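Local atomic coordinates of Vv2_1132 (Vibrio vulnificus CMCP6, PDB entry 5Y9S), a protein that probably binds DNA through a winged helix-turn-helix domain and controls transcription as a LysR-type tetramer whose periplasmic-binding-protein-like domain may sense an effector. Residues 15-20 / 71-76; 102-107 / 133-138; 51-56 / 66-71; 204-209 / 231-236; 9-14 / 78-83. All blocks are in the same frame, centred on the assembly; numbering follows the deposited sequence.

Contact 1: 15-20 / 71-76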
# COMPACT_ATOMS: atom_id res chain seq x y z
N GLU D 15 10.58 -10.16 -5.41
CA GLU D 15 10.31 -10.97 -6.60
C GLU D 15 11.01 -12.31 -6.49
O GLU D 15 10.46 -13.33 -6.94
CB GLU D 15 10.75 -10.23 -7.88
CG GLU D 15 10.68 -8.70 -7.78
CD GLU D 15 11.16 -7.98 -9.05
OE1 GLU D 15 10.68 -8.34 -10.14
OE2 GLU D 15 12.01 -7.05 -8.95
N ASP D 16 12.20 -12.35 -5.89
CA ASP D 16 12.82 -13.65 -5.58
C ASP D 16 11.83 -14.53 -4.84
O ASP D 16 11.58 -15.67 -5.24
CB ASP D 16 14.07 -13.47 -4.72
CG ASP D 16 15.23 -12.89 -5.49
OD1 ASP D 16 15.14 -12.88 -6.73
OD2 ASP D 16 16.22 -12.44 -4.88
N PHE D 17 11.23 -13.98 -3.79
CA PHE D 17 10.27 -14.73 -3.00
C PHE D 17 9.09 -15.19 -3.86
O PHE D 17 8.78 -16.38 -3.91
CB PHE D 17 9.79 -13.89 -1.82
CG PHE D 17 8.58 -14.46 -1.15
CD1 PHE D 17 8.70 -15.42 -0.15
CD2 PHE D 17 7.31 -14.04 -1.53
CE1 PHE D 17 7.57 -15.95 0.46
CE2 PHE D 17 6.18 -14.58 -0.94
CZ PHE D 17 6.32 -15.53 0.07
N LEU D 18 8.40 -14.25 -4.52
CA LEU D 18 7.27 -14.62 -5.38
C LEU D 18 7.67 -15.70 -6.39
O LEU D 18 6.97 -16.71 -6.55
CB LEU D 18 6.77 -13.38 -6.12
CG LEU D 18 6.15 -12.26 -5.27
CD1 LEU D 18 5.22 -11.39 -6.09
CD2 LEU D 18 5.38 -12.80 -4.10
N SER D 19 8.82 -15.51 -7.04
CA SER D 19 9.22 -16.44 -8.10
C SER D 19 9.44 -17.85 -7.56
O SER D 19 9.08 -18.83 -8.23
CB SER D 19 10.48 -15.95 -8.82
OG SER D 19 11.11 -17.04 -9.48
N LEU D 20 10.00 -18.00 -6.36
CA LEU D 20 10.16 -19.36 -5.84
C LEU D 20 8.85 -19.91 -5.30
O LEU D 20 8.67 -21.12 -5.27
CB LEU D 20 11.28 -19.42 -4.78
CG LEU D 20 11.25 -20.56 -3.75
CD1 LEU D 20 11.44 -21.90 -4.42
CD2 LEU D 20 12.35 -20.36 -2.73
N LYS D 71 1.62 -15.87 5.47
CA LYS D 71 1.34 -14.49 5.87
C LYS D 71 2.22 -13.48 5.13
O LYS D 71 1.83 -12.32 5.01
CB LYS D 71 1.54 -14.31 7.37
CG LYS D 71 0.83 -15.39 8.22
CD LYS D 71 -0.56 -14.93 8.63
CE LYS D 71 -1.07 -15.74 9.83
NZ LYS D 71 -1.33 -17.16 9.42
N PHE D 72 3.40 -13.89 4.65
CA PHE D 72 4.30 -12.94 4.00
C PHE D 72 3.84 -12.56 2.60
O PHE D 72 4.26 -11.52 2.07
CB PHE D 72 5.72 -13.53 3.94
CG PHE D 72 6.77 -12.53 3.50
CD1 PHE D 72 7.27 -11.58 4.38
CD2 PHE D 72 7.26 -12.55 2.20
CE1 PHE D 72 8.24 -10.67 3.96
CE2 PHE D 72 8.22 -11.61 1.77
CZ PHE D 72 8.71 -10.68 2.65
N VAL D 73 2.97 -13.36 1.98
CA VAL D 73 2.59 -13.14 0.59
C VAL D 73 2.07 -11.72 0.38
O VAL D 73 2.63 -11.01 -0.47
CB VAL D 73 1.59 -14.21 0.11
CG1 VAL D 73 1.07 -13.84 -1.25
CG2 VAL D 73 2.28 -15.61 0.04
N PRO D 74 1.05 -11.21 1.11
CA PRO D 74 0.58 -9.84 0.84
C PRO D 74 1.63 -8.77 1.08
O PRO D 74 1.58 -7.72 0.44
CB PRO D 74 -0.62 -9.66 1.79
CG PRO D 74 -0.36 -10.68 2.90
CD PRO D 74 0.24 -11.86 2.16
N TYR D 75 2.58 -8.99 2.00
CA TYR D 75 3.58 -7.95 2.25
C TYR D 75 4.47 -7.77 1.02
O TYR D 75 4.71 -6.65 0.56
CB TYR D 75 4.42 -8.31 3.48
CG TYR D 75 3.66 -8.24 4.80
CD1 TYR D 75 2.92 -9.34 5.23
CD2 TYR D 75 3.65 -7.08 5.58
CE1 TYR D 75 2.21 -9.31 6.42
CE2 TYR D 75 2.94 -7.04 6.79
CZ TYR D 75 2.22 -8.16 7.19
OH TYR D 75 1.51 -8.15 8.35
N ALA D 76 4.93 -8.88 0.45
CA ALA D 76 5.78 -8.79 -0.73
C ALA D 76 5.03 -8.17 -1.91
O ALA D 76 5.58 -7.32 -2.61
CB ALA D 76 6.31 -10.18 -1.09
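An apolar helix-to-helix contact joins the start of the DNA-binding domain to the long helix that leaves it: Phe-17 and Leu-18 of helix 11-22 pack on Phe-72, Val-73 and Ala-76 of helix 67-90. Phe-17 carries most of it. With its CG anti to the backbone N (chi1 166°), it reaches out to helix 67-90. The edge of the Phe-72 ring points into the face of Phe-17 in a T-shaped stack, with centroids 5.0 Å apart and planes at 76°, and Phe-72 CD2 stands over the centre of that face, 3.8 Å from Phe-17 CZ. At the rim of the Phe-17 ring, near its plane, Val-73 CG2 lies 4.0 Å from Phe-17 CZ. In LysR-type regulators the helix-turn-helix domain continues into a long linker helix, and here the early turns of that helix pack on the first helix of the domain. The axes of the two short segments approach to 10.2 Å and cross at -131°. Ala-76, one turn on from Phe-72, has only a methyl, so Phe-17 and Leu-18 can come close to the backbone there: its CB touches both Phe-17 CD2, at 4.0 Å, and Leu-18 CD2. Leu-47 of helix 37-51 and Phe-56 also touch Phe-17.

Contact 2: 102-107 / 133-138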
# COMPACT_ATOMS: atom_id res chain seq x y z
N ARG D 102 4.86 9.34 -32.62
CA ARG D 102 4.10 8.72 -31.54
C ARG D 102 2.61 8.92 -31.83
O ARG D 102 2.16 10.06 -32.01
CB ARG D 102 4.47 9.32 -30.19
CG ARG D 102 5.71 8.70 -29.53
CD ARG D 102 6.48 9.69 -28.64
NE ARG D 102 6.42 11.07 -29.13
CZ ARG D 102 6.64 12.15 -28.37
NH1 ARG D 102 6.57 13.36 -28.90
NH2 ARG D 102 6.93 12.01 -27.08
N ILE D 103 1.86 7.82 -31.91
CA ILE D 103 0.47 7.86 -32.32
C ILE D 103 -0.36 7.16 -31.26
O ILE D 103 -0.01 6.06 -30.82
CB ILE D 103 0.28 7.20 -33.70
CG1 ILE D 103 1.04 7.99 -34.78
CG2 ILE D 103 -1.19 7.11 -34.02
CD1 ILE D 103 1.26 7.25 -36.08
N VAL D 104 -1.45 7.80 -30.84
CA VAL D 104 -2.40 7.24 -29.89
C VAL D 104 -3.77 7.21 -30.56
O VAL D 104 -4.09 8.11 -31.35
CB VAL D 104 -2.44 8.07 -28.58
CG1 VAL D 104 -2.87 9.50 -28.87
CG2 VAL D 104 -3.40 7.46 -27.59
N CYS D 105 -4.56 6.19 -30.25
CA CYS D 105 -5.90 6.05 -30.80
C CYS D 105 -6.61 4.91 -30.08
O CYS D 105 -6.03 4.21 -29.25
CB CYS D 105 -5.89 5.77 -32.30
SG CYS D 105 -4.93 4.29 -32.70
N LEU D 106 -7.87 4.73 -30.45
CA LEU D 106 -8.64 3.60 -29.94
C LEU D 106 -8.13 2.31 -30.58
O LEU D 106 -7.52 2.32 -31.66
CB LEU D 106 -10.12 3.79 -30.23
CG LEU D 106 -10.76 4.94 -29.45
CD1 LEU D 106 -10.62 6.29 -30.21
CD2 LEU D 106 -12.21 4.61 -29.12
N HIS D 107 -8.43 1.19 -29.91
CA HIS D 107 -7.96 -0.12 -30.36
C HIS D 107 -8.43 -0.42 -31.78
O HIS D 107 -7.65 -0.93 -32.60
CB HIS D 107 -8.46 -1.21 -29.42
CG HIS D 107 -7.65 -1.35 -28.18
ND1 HIS D 107 -7.63 -0.39 -27.19
CD2 HIS D 107 -6.84 -2.35 -27.75
CE1 HIS D 107 -6.83 -0.79 -26.21
NE2 HIS D 107 -6.34 -1.97 -26.53
N THR D 133 0.29 3.32 -29.98
CA THR D 133 -0.19 2.74 -28.73
C THR D 133 -1.69 2.95 -28.62
O THR D 133 -2.14 4.06 -28.28
CB THR D 133 0.51 3.36 -27.52
OG1 THR D 133 -0.22 4.52 -27.10
CG2 THR D 133 1.92 3.74 -27.87
N PRO D 134 -2.50 1.91 -28.85
CA PRO D 134 -3.95 2.06 -28.64
C PRO D 134 -4.21 2.34 -27.18
O PRO D 134 -3.46 1.90 -26.30
CB PRO D 134 -4.51 0.71 -29.07
CG PRO D 134 -3.35 -0.09 -29.60
CD PRO D 134 -2.12 0.51 -29.02
N SER D 135 -5.28 3.08 -26.90
CA SER D 135 -5.53 3.56 -25.55
C SER D 135 -7.03 3.69 -25.31
O SER D 135 -7.76 4.17 -26.18
CB SER D 135 -4.85 4.91 -25.32
OG SER D 135 -5.26 5.49 -24.09
N VAL D 136 -7.48 3.26 -24.13
CA VAL D 136 -8.86 3.49 -23.71
C VAL D 136 -8.97 4.67 -22.76
O VAL D 136 -10.04 4.90 -22.20
CB VAL D 136 -9.49 2.23 -23.07
CG1 VAL D 136 -9.36 1.04 -23.99
CG2 VAL D 136 -8.88 1.93 -21.69
N LEU D 137 -7.87 5.39 -22.52
CA LEU D 137 -8.01 6.64 -21.78
C LEU D 137 -8.90 7.60 -22.57
O LEU D 137 -9.19 7.39 -23.75
CB LEU D 137 -6.63 7.25 -21.50
CG LEU D 137 -5.65 6.47 -20.61
CD1 LEU D 137 -4.27 7.03 -20.82
CD2 LEU D 137 -6.01 6.51 -19.12
N GLY D 138 -9.36 8.63 -21.93
CA GLY D 138 -10.32 9.47 -22.62
C GLY D 138 -9.71 10.37 -23.68
O GLY D 138 -8.49 10.54 -23.78
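Pro-134 CB sits over the centre of the His-107 imidazole face, 3.8 Å from the ring centroid and 9° off the ring normal, a CH-pi contact in which the two side chains meet at about a right angle. Proline suits the spot because its pyrrolidine ring, fixed to the backbone, holds CB over the imidazole. Val-136 adds its CG1 methyl 3.8 Å from His-107 CE1. Val-104 turns CG2 anti to its own N, which brings that methyl to Ser-135 CB at 3.7 Å. Two backbone bonds hold the segments together: Thr-133 N to Ile-103 O, 2.9 Å, and Ser-135 N to Cys-105 O, a short 2.7 Å but bent to 141° at the hydrogen. Near their C-terminal ends the parallel strands 100-105 and 129-134 of the periplasmic-binding-protein-like fold are only loosely paired, and the chain passes on from each toward a helix. Ser-135 makes an ST turn, its OG taking the N-H of Leu-137 at 3.0 Å while also bonded to His-142 NE2. Further out, Phe-155 of strand 153-157 packs on Ile-103 and Cys-105, and Val-136 of the second subunit packs against both His-107 and Val-136.

Contact 3: 51-56 / 66-71; sequences IGVPLF and TEHGQK
Val-53 lies over one face of the His-68 imidazole, its side chain set crosswise to that of the histidine; CG2 is 3.7 Å from His-68 CG, an off-centre CH-pi contact. The opposite face is covered by CG of Glu-67. Beside this, Thr-66 serves as N-cap of helix 67-90. Its OG1, held between backbone N and carbonyl carbon (chi1 63°), donates to Pro-54 O at 2.7 Å and accepts from Gly-69 N at 3.1 Å, so a single hydroxyl ties the loop to the first turn of the helix. Thr-66 N also bonds to Leu-55 O, at 2.8 Å and nearly straight at the hydrogen (172°). Gly-69, lacking a side chain, lets Leu-55 O come within 3.5 Å of its CA and Leu-55 CD2 within 3.8 Å of the same atom. Glu-48 of helix 37-51 accepts from the backbone N of Leu-55 and of Phe-56. Segment 51-56 runs from that helix into strand 56-57, which pairs antiparallel with 64-65 as the wing of the winged helix-turn-helix domain and leads to the capped end of helix 67-90.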
# COMPACT_ATOMS: atom_id res chain seq x y z
N ILE D 51 13.98 -11.25 7.65
CA ILE D 51 12.63 -11.32 8.24
C ILE D 51 12.62 -12.04 9.59
O ILE D 51 11.68 -11.85 10.37
CB ILE D 51 11.66 -12.02 7.28
CG1 ILE D 51 10.21 -11.66 7.63
CG2 ILE D 51 11.85 -13.52 7.40
CD1 ILE D 51 9.78 -10.26 7.27
N GLY D 52 13.61 -12.88 9.89
CA GLY D 52 13.72 -13.54 11.19
C GLY D 52 13.12 -14.94 11.30
O GLY D 52 13.36 -15.62 12.30
N VAL D 53 12.35 -15.39 10.31
CA VAL D 53 11.68 -16.69 10.38
C VAL D 53 11.78 -17.36 9.01
O VAL D 53 11.97 -16.70 7.99
CB VAL D 53 10.20 -16.56 10.80
CG1 VAL D 53 10.08 -16.07 12.22
CG2 VAL D 53 9.43 -15.65 9.85
N PRO D 54 11.69 -18.70 8.98
CA PRO D 54 11.75 -19.38 7.68
C PRO D 54 10.46 -19.12 6.90
O PRO D 54 9.36 -19.23 7.43
CB PRO D 54 11.93 -20.86 8.05
CG PRO D 54 11.43 -20.98 9.47
CD PRO D 54 11.66 -19.65 10.11
N LEU D 55 10.62 -18.71 5.65
CA LEU D 55 9.44 -18.52 4.81
C LEU D 55 9.09 -19.79 4.05
O LEU D 55 7.91 -20.07 3.83
CB LEU D 55 9.69 -17.36 3.83
CG LEU D 55 9.98 -16.06 4.58
CD1 LEU D 55 10.42 -14.88 3.65
CD2 LEU D 55 8.72 -15.71 5.36
N PHE D 56 10.10 -20.57 3.67
CA PHE D 56 9.91 -21.77 2.87
C PHE D 56 10.20 -22.99 3.71
O PHE D 56 11.17 -23.03 4.47
CB PHE D 56 10.79 -21.74 1.62
CG PHE D 56 10.45 -20.61 0.69
CD1 PHE D 56 9.42 -20.74 -0.24
CD2 PHE D 56 11.11 -19.40 0.79
CE1 PHE D 56 9.08 -19.67 -1.08
CE2 PHE D 56 10.78 -18.34 -0.05
CZ PHE D 56 9.78 -18.49 -0.99
N THR D 66 5.93 -21.88 4.55
CA THR D 66 5.59 -22.11 5.96
C THR D 66 4.35 -21.28 6.31
O THR D 66 3.84 -20.52 5.50
CB THR D 66 6.76 -21.72 6.86
OG1 THR D 66 7.03 -20.32 6.72
CG2 THR D 66 8.02 -22.55 6.50
N GLU D 67 3.85 -21.42 7.54
CA GLU D 67 2.79 -20.54 7.99
C GLU D 67 3.20 -19.08 7.82
O GLU D 67 2.43 -18.27 7.31
CB GLU D 67 2.43 -20.83 9.46
CG GLU D 67 3.68 -20.74 10.38
CD GLU D 67 3.39 -20.81 11.87
OE1 GLU D 67 4.24 -21.37 12.59
OE2 GLU D 67 2.33 -20.29 12.31
N HIS D 68 4.45 -18.75 8.18
CA HIS D 68 4.96 -17.39 8.03
C HIS D 68 5.01 -16.97 6.56
O HIS D 68 4.56 -15.87 6.22
CB HIS D 68 6.35 -17.29 8.67
CG HIS D 68 6.38 -17.67 10.12
ND1 HIS D 68 5.62 -17.02 11.07
CD2 HIS D 68 7.07 -18.63 10.78
CE1 HIS D 68 5.84 -17.56 12.25
NE2 HIS D 68 6.72 -18.54 12.10
N GLY D 69 5.51 -17.84 5.68
CA GLY D 69 5.55 -17.50 4.27
C GLY D 69 4.17 -17.19 3.73
O GLY D 69 4.00 -16.29 2.89
N GLN D 70 3.16 -17.89 4.24
CA GLN D 70 1.81 -17.62 3.78
C GLN D 70 1.34 -16.26 4.23
O GLN D 70 0.76 -15.52 3.43
CB GLN D 70 0.88 -18.73 4.26
CG GLN D 70 0.90 -19.86 3.25
CD GLN D 70 0.01 -21.01 3.61
OE1 GLN D 70 -0.29 -21.23 4.78
NE2 GLN D 70 -0.42 -21.75 2.60
N LYS D 71 1.62 -15.87 5.47
CA LYS D 71 1.34 -14.49 5.87
C LYS D 71 2.22 -13.48 5.13
O LYS D 71 1.83 -12.32 5.01
CB LYS D 71 1.54 -14.31 7.37
CG LYS D 71 0.83 -15.39 8.22
CD LYS D 71 -0.56 -14.93 8.63
CE LYS D 71 -1.07 -15.74 9.83
NZ LYS D 71 -1.33 -17.16 9.42

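Contact 4: 204-209 / 231-236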
# COMPACT_ATOMS: atom_id res chain seq x y z
N SER D 204 -24.09 -5.78 -31.44
CA SER D 204 -24.11 -4.38 -31.03
C SER D 204 -22.81 -3.97 -30.35
O SER D 204 -21.98 -4.80 -29.95
CB SER D 204 -25.27 -4.11 -30.07
OG SER D 204 -24.99 -4.73 -28.83
N TYR D 205 -22.64 -2.65 -30.20
CA TYR D 205 -21.49 -2.11 -29.49
C TYR D 205 -21.82 -1.91 -28.02
O TYR D 205 -22.97 -1.68 -27.64
CB TYR D 205 -21.07 -0.77 -30.09
CG TYR D 205 -20.48 -0.84 -31.47
CD1 TYR D 205 -19.12 -1.01 -31.65
CD2 TYR D 205 -21.27 -0.66 -32.61
CE1 TYR D 205 -18.55 -1.04 -32.91
CE2 TYR D 205 -20.72 -0.69 -33.87
CZ TYR D 205 -19.36 -0.88 -34.01
OH TYR D 205 -18.80 -0.91 -35.27
N SER D 206 -20.80 -2.03 -27.18
CA SER D 206 -20.94 -1.70 -25.77
C SER D 206 -21.35 -0.25 -25.60
O SER D 206 -21.00 0.62 -26.41
CB SER D 206 -19.62 -1.96 -25.04
OG SER D 206 -19.15 -3.25 -25.39
N GLU D 207 -22.10 0.03 -24.53
CA GLU D 207 -22.73 1.34 -24.46
C GLU D 207 -21.73 2.45 -24.24
O GLU D 207 -22.09 3.62 -24.41
CB GLU D 207 -23.79 1.35 -23.35
CG GLU D 207 -23.40 0.58 -22.12
CD GLU D 207 -24.44 0.71 -21.03
OE1 GLU D 207 -24.28 0.05 -19.98
OE2 GLU D 207 -25.41 1.47 -21.24
N HIS D 208 -20.49 2.13 -23.90
CA HIS D 208 -19.50 3.15 -23.55
C HIS D 208 -18.45 3.33 -24.64
O HIS D 208 -17.28 3.60 -24.35
CB HIS D 208 -18.87 2.80 -22.20
CG HIS D 208 -19.88 2.65 -21.10
ND1 HIS D 208 -20.70 3.69 -20.71
CD2 HIS D 208 -20.22 1.58 -20.34
CE1 HIS D 208 -21.50 3.27 -19.74
NE2 HIS D 208 -21.23 2.00 -19.50
N THR D 209 -18.85 3.18 -25.88
CA THR D 209 -18.01 3.41 -27.04
C THR D 209 -18.57 4.59 -27.82
O THR D 209 -19.75 4.90 -27.74
CB THR D 209 -17.97 2.18 -27.94
OG1 THR D 209 -19.31 1.90 -28.39
CG2 THR D 209 -17.46 0.99 -27.18
N GLU D 231 -22.39 -8.45 -27.85
CA GLU D 231 -21.97 -7.12 -27.45
C GLU D 231 -20.45 -7.04 -27.47
O GLU D 231 -19.78 -7.98 -27.02
CB GLU D 231 -22.50 -6.83 -26.03
CG GLU D 231 -22.62 -5.38 -25.59
CD GLU D 231 -22.54 -5.25 -24.09
OE1 GLU D 231 -23.25 -5.99 -23.40
OE2 GLU D 231 -21.74 -4.43 -23.60
N THR D 232 -19.87 -5.93 -27.95
CA THR D 232 -18.41 -5.81 -27.92
C THR D 232 -17.99 -4.36 -28.11
O THR D 232 -18.76 -3.52 -28.58
CB THR D 232 -17.75 -6.67 -29.01
OG1 THR D 232 -16.33 -6.60 -28.86
CG2 THR D 232 -18.09 -6.13 -30.37
N THR D 233 -16.73 -4.08 -27.78
CA THR D 233 -16.15 -2.79 -28.10
C THR D 233 -15.44 -2.81 -29.46
O THR D 233 -15.03 -1.75 -29.94
CB THR D 233 -15.16 -2.35 -27.02
OG1 THR D 233 -14.23 -3.43 -26.76
CG2 THR D 233 -15.90 -1.96 -25.71
N LEU D 234 -15.29 -3.98 -30.07
CA LEU D 234 -14.35 -4.17 -31.18
C LEU D 234 -15.13 -4.39 -32.46
O LEU D 234 -15.74 -5.45 -32.65
CB LEU D 234 -13.41 -5.35 -30.89
CG LEU D 234 -12.65 -5.19 -29.58
CD1 LEU D 234 -11.87 -6.43 -29.24
CD2 LEU D 234 -11.72 -3.97 -29.65
N SER D 235 -15.09 -3.39 -33.34
CA SER D 235 -15.69 -3.51 -34.67
C SER D 235 -15.30 -4.82 -35.33
O SER D 235 -16.14 -5.52 -35.90
CB SER D 235 -15.27 -2.32 -35.54
OG SER D 235 -16.14 -1.23 -35.31
N GLU D 236 -14.02 -5.19 -35.22
CA GLU D 236 -13.51 -6.36 -35.90
C GLU D 236 -14.15 -7.64 -35.40
O GLU D 236 -14.20 -8.63 -36.14
CB GLU D 236 -11.99 -6.43 -35.75
CG GLU D 236 -11.28 -5.05 -35.82
CD GLU D 236 -11.40 -4.24 -34.51
OE1 GLU D 236 -10.86 -4.67 -33.48
OE2 GLU D 236 -12.07 -3.19 -34.51
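Backbone bonds pair Ser-204 and Tyr-205 with Glu-231 and Thr-232 as neighbouring parallel strands: Thr-232 N donates to Ser-204 O at 3.1 Å, and Ser-206 N to Thr-232 O at 2.9 Å, the latter donor standing above the carbonyl plane. Glu-231 and Thr-232 also pair in parallel with a strand of the second subunit, so the sheet runs on across the interface. Among side-chain hydrogen bonds, Tyr-205 OH and Ser-235 OG meet at 2.7 Å, with the serine oxygen at the ring edge, in its plane. The phenol is long enough to span from the strand to the first turn of helix 235-243, and its CG, anti to the carbonyl carbon (chi1 -69°), turns the ring that way. Thr-232 OG1 accepts from Leu-234 N at 3.1 Å, closing an ST turn, and also bonds to Val-132 O of the second subunit. Thr-209 OG1 donates to Ser-206 O at 2.9 Å across a type I turn and caps helix 210-220 through Ser-212 N. Apolar contact comes from Thr-209 CG2 against Thr-233 CG2, 3.6 Å apart. As for charge, Glu-231 forms a salt bridge with Lys-96 of the second subunit. These are the C-terminal strand ends of a beta-alpha-beta crossover, strand 199-205, helix 210-220, strand 225-232, in the LysR substrate-binding domain.

Contact 5: 9-14 / 78-83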
# COMPACT_ATOMS: atom_id res chain seq x y z
N LEU D 9 16.47 -4.05 3.88
CA LEU D 9 15.73 -4.96 3.01
C LEU D 9 16.12 -4.69 1.56
O LEU D 9 16.28 -3.54 1.15
CB LEU D 9 14.23 -4.78 3.18
CG LEU D 9 13.30 -5.31 2.11
CD1 LEU D 9 13.05 -6.78 2.35
CD2 LEU D 9 12.00 -4.53 2.18
N GLU D 10 16.28 -5.76 0.79
CA GLU D 10 16.66 -5.63 -0.61
C GLU D 10 15.44 -5.87 -1.49
O GLU D 10 14.76 -6.88 -1.35
CB GLU D 10 17.78 -6.60 -0.96
CG GLU D 10 19.05 -6.34 -0.18
CD GLU D 10 20.28 -6.34 -1.05
OE1 GLU D 10 20.13 -6.34 -2.29
OE2 GLU D 10 21.39 -6.37 -0.48
N PHE D 11 15.20 -4.93 -2.40
CA PHE D 11 13.97 -4.96 -3.18
C PHE D 11 13.82 -6.27 -3.93
O PHE D 11 12.72 -6.83 -4.01
CB PHE D 11 13.96 -3.76 -4.13
CG PHE D 11 13.00 -3.88 -5.27
CD1 PHE D 11 11.68 -3.51 -5.11
CD2 PHE D 11 13.42 -4.34 -6.51
CE1 PHE D 11 10.79 -3.62 -6.17
CE2 PHE D 11 12.53 -4.46 -7.56
CZ PHE D 11 11.21 -4.09 -7.39
N LYS D 12 14.92 -6.80 -4.50
CA LYS D 12 14.71 -7.95 -5.39
C LYS D 12 14.43 -9.25 -4.64
O LYS D 12 13.99 -10.21 -5.26
CB LYS D 12 15.90 -8.13 -6.36
CG LYS D 12 17.24 -7.73 -5.83
CD LYS D 12 18.29 -7.85 -6.93
CE LYS D 12 18.40 -6.56 -7.75
NZ LYS D 12 19.23 -6.72 -9.00
N TRP D 13 14.65 -9.29 -3.31
CA TRP D 13 14.19 -10.41 -2.48
C TRP D 13 12.69 -10.67 -2.69
O TRP D 13 12.24 -11.83 -2.66
CB TRP D 13 14.42 -10.10 -1.00
CG TRP D 13 15.86 -10.04 -0.58
CD1 TRP D 13 16.95 -10.46 -1.31
CD2 TRP D 13 16.38 -9.51 0.65
NE1 TRP D 13 18.10 -10.24 -0.58
CE2 TRP D 13 17.78 -9.66 0.62
CE3 TRP D 13 15.80 -8.93 1.78
CZ2 TRP D 13 18.60 -9.25 1.66
CZ3 TRP D 13 16.61 -8.52 2.81
CH2 TRP D 13 18.00 -8.70 2.75
N LEU D 14 11.92 -9.61 -2.90
CA LEU D 14 10.47 -9.76 -3.01
C LEU D 14 10.10 -10.57 -4.24
O LEU D 14 9.39 -11.57 -4.15
CB LEU D 14 9.82 -8.39 -3.05
CG LEU D 14 10.20 -7.51 -1.87
CD1 LEU D 14 9.56 -6.16 -2.03
CD2 LEU D 14 9.78 -8.16 -0.59
N ASN D 78 2.33 -6.11 -1.82
CA ASN D 78 2.04 -4.68 -1.61
C ASN D 78 3.30 -3.85 -1.85
O ASN D 78 3.26 -2.84 -2.56
CB ASN D 78 1.47 -4.47 -0.21
CG ASN D 78 0.09 -5.14 -0.04
OD1 ASN D 78 -0.73 -5.13 -0.95
ND2 ASN D 78 -0.17 -5.69 1.15
N LEU D 79 4.44 -4.29 -1.32
CA LEU D 79 5.68 -3.53 -1.49
C LEU D 79 6.08 -3.46 -2.94
O LEU D 79 6.39 -2.38 -3.47
CB LEU D 79 6.79 -4.16 -0.67
CG LEU D 79 7.33 -3.37 0.50
CD1 LEU D 79 8.58 -4.08 1.00
CD2 LEU D 79 7.67 -1.99 0.06
N LEU D 80 6.09 -4.62 -3.61
CA LEU D 80 6.34 -4.66 -5.04
C LEU D 80 5.44 -3.68 -5.76
O LEU D 80 5.90 -2.80 -6.50
CB LEU D 80 6.13 -6.07 -5.56
CG LEU D 80 7.22 -6.62 -6.46
CD1 LEU D 80 8.60 -6.31 -5.91
CD2 LEU D 80 7.02 -8.12 -6.54
N ASN D 81 4.12 -3.79 -5.52
CA ASN D 81 3.16 -2.90 -6.18
C ASN D 81 3.40 -1.44 -5.80
O ASN D 81 3.38 -0.55 -6.67
CB ASN D 81 1.74 -3.32 -5.83
CG ASN D 81 0.71 -2.32 -6.31
OD1 ASN D 81 0.46 -2.21 -7.52
ND2 ASN D 81 0.11 -1.57 -5.38
N GLN D 82 3.68 -1.17 -4.53
CA GLN D 82 3.90 0.22 -4.13
C GLN D 82 5.19 0.78 -4.72
O GLN D 82 5.31 1.99 -4.93
CB GLN D 82 3.91 0.33 -2.62
CG GLN D 82 3.85 1.76 -2.11
CD GLN D 82 2.64 2.54 -2.61
OE1 GLN D 82 1.48 2.18 -2.36
NE2 GLN D 82 2.91 3.64 -3.33
N VAL D 83 6.17 -0.08 -5.00
CA VAL D 83 7.40 0.43 -5.61
C VAL D 83 7.17 0.72 -7.08
O VAL D 83 7.55 1.79 -7.58
CB VAL D 83 8.55 -0.56 -5.39
CG1 VAL D 83 9.66 -0.27 -6.37
CG2 VAL D 83 9.02 -0.46 -3.94
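The linker helix of this LysR-type regulator, helix 67-90, here packs through its middle on the N-terminal part of the helix-turn-helix domain: Leu-9, Phe-11 and Leu-14 meet Leu-79, Leu-80 and Val-83. Every contact across it is apolar, as fits a buried seam between helix 67-90 and the start of helix 11-22 with the loop before it. Leu-79 serves two partners. Its CD1 meets Leu-9 CD2 tip to tip at 3.6 Å and also reaches Leu-14, while its CB backs Leu-14 CD1 at 3.7 Å; a branched leucine suits this place between two neighbours. Leu-14 reaches across with CG anti to the carbonyl carbon (chi1 -54°), and its CB also packs on Leu-80 CD1 at 3.7 Å. That same Leu-80 methyl lies between Leu-14 and the Phe-11 ring. Trp-50 of helix 37-51 also touches Leu-9. Leu-9 meets Val-83 of the third subunit, and Val-83 meets Leu-79 of the third subunit, so the seam adjoins a subunit interface. The long side chain of Phe-11, sent toward the linker helix by a CG anti to the backbone N (chi1 162°), carries CE1 into the notch between Leu-80 and Val-83, 3.5 Å from both Leu-80 CD1 and Val-83 CG1.

Contacts 1, 3 and 5 follow one another along helix 67-90: contact 3 at its capped start, then contact 1, with contact 5 beyond. Centres of 1 and 3 are about 10 Å apart, those of 1 and 5 about 9 Å. Contact 1 touches both neighbours, through Phe-17 CD1 against Phe-56 CZ at 3.4 Å and Leu-18 CD1 against Leu-80 CD2 at 3.8 Å. Contacts 2 and 4 belong to the substrate-binding domain, their centres about 16 Å apart, and meet where His-107 CB packs on Leu-234 CD2. About 34 Å separates the centres of contacts 1 and 2. Across the subunit interface, Glu-236 of contact 4 bonds to His-107 of the second subunit.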